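Local atomic coordinates of beta-galactosidase (Streptococcus pneumoniae, PDB entry 4CU9), a protein that cleaves terminal beta-linked galactose from glycans and carries a calcium-binding, non-catalytic module that probably recognises carbohydrate. Residues 77-82 and 159-164. Sequence-based numbering, arbitrary orientation.
Sequences RTVAQA and KAMRWR. Unlike the reference sequence in segment 159-164: A160 (reference Val). With EDO (1,2-ethanediol), chain D.
V79 and M161 meet end to end in the core of a galactose-binding-domain-like beta-sandwich, a fold common among carbohydrate-binding modules. M161 can be followed outward from its backbone. Its CB points toward strand 73-86. M161 CG comes to 4.0 Å from V79 CG2. The chain then bends at chi2 (-73°), which keeps M161 SD beside the same methyl, also 4.0 Å from V79 CG2. A second bend at chi3 (-61°) turns the terminal methyl off the sulfur. M161 CE lies 4.3 Å from V79 CG2, a looser approach. The second touch is between A82 and W163. A82 CB approaches the rim of the indole near the ring plane, 4.2 Å from W163 CZ2. Neither pair is polar, and no hydrogen bond joins the two segments.

R162 takes no part in this packing. Its guanidinium is held by E101 (a salt bridge at NE), by W132 (cation-pi) and by a 1,2-ethanediol that probably came with the crystallisation solution. R162 NH2 gives EDO O2 a nearly straight hydrogen bond of 2.8 Å. The bond from R162 NH1 to EDO O1 is more bent, at 137°.

The backbones of A80 and Q81 both pair with L182, a classic beta bulge. Strand 73-86 pairs antiparallel with 149-158, 61-70 and 173-182, while strand 160-166 runs between 61-70 and 97-103. F153 flanks V79 and A82, L100 backs M161 and W163, and F181 meets the indole.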
loop_
_atom_site.group_PDB
_atom_site.type_symbol
_atom_site.label_atom_id
_atom_site.label_comp_id
_atom_site.label_asym_id
_atom_site.label_seq_id
_atom_site.Cartn_x
_atom_site.Cartn_y
_atom_site.Cartn_z
ATOM N N ARG A 77 7.653 1.815 14.661
ATOM C CA ARG A 77 8.981 1.769 14.101
ATOM C C ARG A 77 9.382 3.177 13.662
ATOM O O ARG A 77 8.523 4.037 13.358
ATOM C CB ARG A 77 9.028 0.825 12.888
ATOM C CG ARG A 77 8.650 -0.643 13.156
ATOM C CD ARG A 77 9.840 -1.607 13.230
ATOM N NE ARG A 77 9.450 -2.991 13.592
ATOM C CZ ARG A 77 8.722 -3.828 12.835
ATOM N NH1 ARG A 77 8.275 -3.478 11.641
ATOM N NH2 ARG A 77 8.445 -5.049 13.272
ATOM N N THR A 78 10.690 3.389 13.553
ATOM C CA THR A 78 11.197 4.588 12.894
ATOM C C THR A 78 11.609 4.243 11.459
ATOM O O THR A 78 12.447 3.372 11.226
ATOM C CB THR A 78 12.385 5.223 13.648
ATOM O OG1 THR A 78 11.985 5.595 14.965
ATOM C CG2 THR A 78 12.886 6.452 12.944
ATOM N N VAL A 79 11.045 4.956 10.497
ATOM C CA VAL A 79 11.330 4.697 9.068
ATOM C C VAL A 79 11.741 5.960 8.322
ATOM O O VAL A 79 11.331 7.043 8.655
ATOM C CB VAL A 79 10.150 3.996 8.354
ATOM C CG1 VAL A 79 9.943 2.608 8.957
ATOM C CG2 VAL A 79 8.857 4.789 8.479
ATOM N N ALA A 80 12.600 5.812 7.330
ATOM C CA ALA A 80 13.089 6.949 6.547
ATOM C C ALA A 80 13.328 6.571 5.087
ATOM O O ALA A 80 13.850 7.370 4.297
ATOM C CB ALA A 80 14.379 7.510 7.169
ATOM N N GLN A 81 13.036 5.333 4.734
ATOM C CA GLN A 81 13.254 4.878 3.368
ATOM C C GLN A 81 12.107 3.936 2.996
ATOM O O GLN A 81 11.465 3.334 3.870
ATOM C CB GLN A 81 14.594 4.155 3.244
ATOM C CG GLN A 81 15.806 4.960 3.757
ATOM C CD GLN A 81 17.095 4.190 3.583
ATOM O OE1 GLN A 81 17.649 3.631 4.537
ATOM N NE2 GLN A 81 17.566 4.144 2.371
ATOM N N ALA A 82 11.865 3.819 1.704
ATOM C CA ALA A 82 10.825 2.938 1.195
ATOM C C ALA A 82 11.228 2.417 -0.153
ATOM O O ALA A 82 12.038 3.017 -0.863
ATOM C CB ALA A 82 9.492 3.656 1.103
ATOM N N LYS A 159 3.251 3.454 13.446
ATOM C CA LYS A 159 2.772 2.078 13.577
ATOM C C LYS A 159 2.268 1.543 12.242
ATOM O O LYS A 159 2.060 0.326 12.082
ATOM C CB LYS A 159 1.664 2.051 14.609
ATOM C CG LYS A 159 2.213 2.257 16.010
ATOM C CD LYS A 159 1.181 2.341 17.113
ATOM C CE LYS A 159 1.934 2.707 18.408
ATOM N NZ LYS A 159 1.155 2.687 19.676
ATOM N N ALA A 160 2.056 2.448 11.294
ATOM C CA ALA A 160 1.579 2.084 9.949
ATOM C C ALA A 160 1.959 3.195 8.991
ATOM O O ALA A 160 1.919 4.374 9.366
ATOM C CB ALA A 160 0.071 1.894 9.919
ATOM N N MET A 161 2.338 2.807 7.777
ATOM C CA MET A 161 2.649 3.751 6.689
ATOM C C MET A 161 1.824 3.305 5.503
ATOM O O MET A 161 1.464 2.137 5.413
ATOM C CB MET A 161 4.133 3.706 6.326
ATOM C CG MET A 161 5.035 4.143 7.465
ATOM S SD MET A 161 5.070 5.898 7.853
ATOM C CE MET A 161 5.657 6.607 6.340
ATOM N N ARG A 162 1.464 4.246 4.644
ATOM C CA ARG A 162 0.792 3.919 3.410
ATOM C C ARG A 162 1.174 4.863 2.283
ATOM O O ARG A 162 1.712 5.964 2.485
ATOM C CB ARG A 162 -0.745 3.898 3.584
ATOM C CG ARG A 162 -1.395 5.256 3.621
ATOM C CD ARG A 162 -2.868 5.166 3.849
ATOM N NE ARG A 162 -3.487 6.454 3.657
ATOM C CZ ARG A 162 -4.791 6.666 3.642
ATOM N NH1 ARG A 162 -5.641 5.645 3.828
ATOM N NH2 ARG A 162 -5.241 7.902 3.463
ATOM N N TRP A 163 0.825 4.416 1.085
ATOM C CA TRP A 163 0.874 5.247 -0.099
ATOM C C TRP A 163 -0.562 5.439 -0.549
ATOM O O TRP A 163 -1.319 4.436 -0.785
ATOM C CB TRP A 163 1.698 4.591 -1.212
ATOM C CG TRP A 163 3.143 4.522 -0.929
ATOM C CD1 TRP A 163 3.800 3.515 -0.352
ATOM C CD2 TRP A 163 4.097 5.559 -1.146
ATOM N NE1 TRP A 163 5.126 3.820 -0.223
ATOM C CE2 TRP A 163 5.335 5.085 -0.697
ATOM C CE3 TRP A 163 4.025 6.836 -1.677
ATOM C CZ2 TRP A 163 6.508 5.831 -0.811
ATOM C CZ3 TRP A 163 5.218 7.591 -1.782
ATOM C CH2 TRP A 163 6.426 7.059 -1.354
ATOM N N ARG A 164 -0.971 6.703 -0.607
ATOM C CA ARG A 164 -2.292 7.092 -1.116
ATOM C C ARG A 164 -2.113 7.447 -2.580
ATOM O O ARG A 164 -1.414 8.397 -2.932
ATOM C CB ARG A 164 -2.896 8.230 -0.311
ATOM C CG ARG A 164 -4.272 8.713 -0.829
ATOM C CD ARG A 164 -4.958 9.561 0.220
ATOM N NE ARG A 164 -4.211 10.766 0.558
ATOM C CZ ARG A 164 -4.117 11.848 -0.207
ATOM N NH1 ARG A 164 -4.745 11.940 -1.382
ATOM N NH2 ARG A 164 -3.408 12.875 0.210
HETATM C C1 EDO D . -9.295 6.191 3.034
HETATM O O1 EDO D . -8.300 5.239 2.601
HETATM C C2 EDO D . -8.813 7.229 4.056
HETATM O O2 EDO D . -8.047 8.238 3.403
#